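Long-range contact in uncharacterized protein (Bacteroides fragilis, PDB 3EUR), which is of unknown function but contains a thioredoxin-like domain, which suggests, without proving it, a role related to thiol-disulfide chemistry: residues 36-41 with 116-121. Residues are numbered along the deposited sequence; the frame is centred on the assembly and turned at random.
Sequences LFINNP and TLYLLD
Leu36 pairs with Tyr118 and Ile38 with Thr116 as two antiparallel hydrogen-bonded pairs, and four backbone bonds lace strand 33-38 to strand 116-120. Leu36 N donates a hydrogen bond to Tyr118 O at 2.9 Å, bent to 148° at the hydrogen. The return bond from Tyr118 N to Leu36 O is straighter, at 166°. Ile38 and Thr116 repeat the exchange, the longer bond running from Thr116 N to Ile38 O (3.1 Å). Leu36 O also receives a CA-H contact from Leu117 CA at 3.3 Å, so two donors approach this buried carbonyl.

Apolar packing differs on the two faces. Between these two hydrogen-bonded pairs, Phe37 and Leu117 form a non-hydrogen-bonded pair. Leu117 CG lies anti to its carbonyl carbon (chi1 -62°), and the CD2 branch reaches back across the pair to Phe37 CB at 3.8 Å, meeting the ring obliquely. On the other face, Leu36 CB meets Tyr118 CB at 4.1 Å, while Ile38 extends CD1 to Tyr118 CE2 at 4.1 Å. CB-branched Ile38 and Thr116 fit the extended backbone; Leu36, Phe37, Leu117 and Tyr118 supply apolar bulk to the two buried faces.

Met49 of helix 44-55 covers the Phe37 and Leu117 face; on the opposite face, the ring of Tyr109 meets that of Tyr118 edge-to-face. Strand 33-38 is flanked by parallel strand 68-74, and strand 116-120 by antiparallel strand 126-131, placing this pairing in the central sheet of the thioredoxin-like fold.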
loop_
_atom_site.group_PDB
_atom_site.type_symbol
_atom_site.label_atom_id
_atom_site.label_comp_id
_atom_site.label_asym_id
_atom_site.label_seq_id
_atom_site.Cartn_x
_atom_site.Cartn_y
_atom_site.Cartn_z
ATOM N N LEU A 36 -1.828 3.042 -0.158
ATOM C CA LEU A 36 -0.729 2.326 0.410
ATOM C C LEU A 36 -1.262 1.073 1.114
ATOM O O LEU A 36 -2.106 1.172 1.989
ATOM C CB LEU A 36 0.011 3.234 1.418
ATOM C CG LEU A 36 1.175 2.608 2.184
ATOM C CD1 LEU A 36 2.295 2.226 1.226
ATOM C CD2 LEU A 36 1.700 3.564 3.217
ATOM N N PHE A 37 -0.786 -0.071 0.658
ATOM C CA PHE A 37 -1.264 -1.370 1.067
ATOM C C PHE A 37 -0.129 -2.138 1.728
ATOM O O PHE A 37 0.708 -2.699 1.044
ATOM C CB PHE A 37 -1.859 -2.056 -0.164
ATOM C CG PHE A 37 -2.234 -3.516 -0.006
ATOM C CD1 PHE A 37 -2.583 -4.106 1.211
ATOM C CD2 PHE A 37 -2.322 -4.310 -1.144
ATOM C CE1 PHE A 37 -2.925 -5.438 1.270
ATOM C CE2 PHE A 37 -2.664 -5.639 -1.073
ATOM C CZ PHE A 37 -2.984 -6.200 0.134
ATOM N N ILE A 38 -0.090 -2.138 3.060
ATOM C CA ILE A 38 0.968 -2.826 3.822
ATOM C C ILE A 38 0.531 -4.246 4.010
ATOM O O ILE A 38 -0.541 -4.491 4.539
ATOM C CB ILE A 38 1.248 -2.140 5.156
ATOM C CG1 ILE A 38 1.421 -0.631 5.000
ATOM C CG2 ILE A 38 2.434 -2.804 5.819
ATOM C CD1 ILE A 38 1.577 0.154 6.311
ATOM N N ASN A 39 1.322 -5.208 3.554
ATOM C CA ASN A 39 0.833 -6.601 3.430
ATOM C C ASN A 39 1.941 -7.543 3.844
ATOM O O ASN A 39 3.128 -7.203 3.780
ATOM C CB ASN A 39 0.423 -6.848 1.991
ATOM C CG ASN A 39 1.561 -6.752 1.047
ATOM O OD1 ASN A 39 1.847 -5.687 0.452
ATOM N ND2 ASN A 39 2.278 -7.796 0.935
ATOM N N ASN A 40 1.554 -8.728 4.265
ATOM C CA ASN A 40 2.514 -9.821 4.388
ATOM C C ASN A 40 1.712 -10.887 3.786
ATOM O O ASN A 40 0.731 -11.331 4.387
ATOM C CB ASN A 40 2.916 -10.150 5.852
ATOM C CG ASN A 40 3.909 -11.266 5.900
ATOM O OD1 ASN A 40 3.818 -12.203 5.103
ATOM N ND2 ASN A 40 4.884 -11.175 6.805
ATOM N N PRO A 41 2.041 -11.234 2.562
ATOM C CA PRO A 41 1.120 -12.094 1.846
ATOM C C PRO A 41 1.209 -13.550 2.292
ATOM O O PRO A 41 0.475 -14.391 1.761
ATOM C CB PRO A 41 1.544 -11.954 0.384
ATOM C CG PRO A 41 2.668 -10.981 0.330
ATOM C CD PRO A 41 3.153 -10.746 1.715
ATOM N N THR A 116 -3.056 -3.613 6.118
ATOM C CA THR A 116 -3.571 -2.283 6.407
ATOM C C THR A 116 -3.451 -1.322 5.225
ATOM O O THR A 116 -2.474 -1.310 4.477
ATOM C CB THR A 116 -2.863 -1.661 7.628
ATOM O OG1 THR A 116 -2.562 -2.686 8.583
ATOM C CG2 THR A 116 -3.751 -0.612 8.281
ATOM N N LEU A 117 -4.486 -0.505 5.076
ATOM C CA LEU A 117 -4.584 0.500 4.027
ATOM C C LEU A 117 -4.484 1.904 4.555
ATOM O O LEU A 117 -5.077 2.243 5.571
ATOM C CB LEU A 117 -5.931 0.358 3.300
ATOM C CG LEU A 117 -6.198 -0.945 2.586
ATOM C CD1 LEU A 117 -7.641 -0.950 2.055
ATOM C CD2 LEU A 117 -5.230 -1.174 1.432
ATOM N N TYR A 118 -3.736 2.732 3.835
ATOM C CA TYR A 118 -3.762 4.186 3.993
ATOM C C TYR A 118 -4.125 4.803 2.658
ATOM O O TYR A 118 -3.583 4.398 1.644
ATOM C CB TYR A 118 -2.396 4.762 4.431
ATOM C CG TYR A 118 -1.958 4.425 5.807
ATOM C CD1 TYR A 118 -1.954 5.422 6.775
ATOM C CD2 TYR A 118 -1.610 3.158 6.168
ATOM C CE1 TYR A 118 -1.559 5.192 8.062
ATOM C CE2 TYR A 118 -1.217 2.873 7.525
ATOM C CZ TYR A 118 -1.242 3.920 8.444
ATOM O OH TYR A 118 -0.870 3.681 9.769
ATOM N N LEU A 119 -5.016 5.789 2.664
ATOM C CA LEU A 119 -5.307 6.566 1.471
ATOM C C LEU A 119 -4.639 7.911 1.628
ATOM O O LEU A 119 -4.849 8.601 2.631
ATOM C CB LEU A 119 -6.810 6.719 1.248
ATOM C CG LEU A 119 -7.202 7.428 -0.060
ATOM C CD1 LEU A 119 -6.893 6.633 -1.259
ATOM C CD2 LEU A 119 -8.689 7.847 -0.013
ATOM N N LEU A 120 -3.795 8.255 0.651
ATOM C CA LEU A 120 -2.969 9.455 0.679
ATOM C C LEU A 120 -3.287 10.350 -0.522
ATOM O O LEU A 120 -3.588 9.833 -1.618
ATOM C CB LEU A 120 -1.485 9.072 0.607
ATOM C CG LEU A 120 -1.008 8.002 1.559
ATOM C CD1 LEU A 120 0.481 7.685 1.330
ATOM C CD2 LEU A 120 -1.253 8.333 3.010
ATOM N N ASP A 121 -3.243 11.661 -0.337
ATOM C CA ASP A 121 -3.433 12.583 -1.436
ATOM C C ASP A 121 -2.125 12.755 -2.230
ATOM O O ASP A 121 -1.147 12.050 -2.014
ATOM C CB ASP A 121 -4.055 13.919 -0.964
ATOM C CG ASP A 121 -3.080 14.877 -0.318
ATOM O OD1 ASP A 121 -1.852 14.573 -0.200
ATOM O OD2 ASP A 121 -3.557 15.962 0.044
#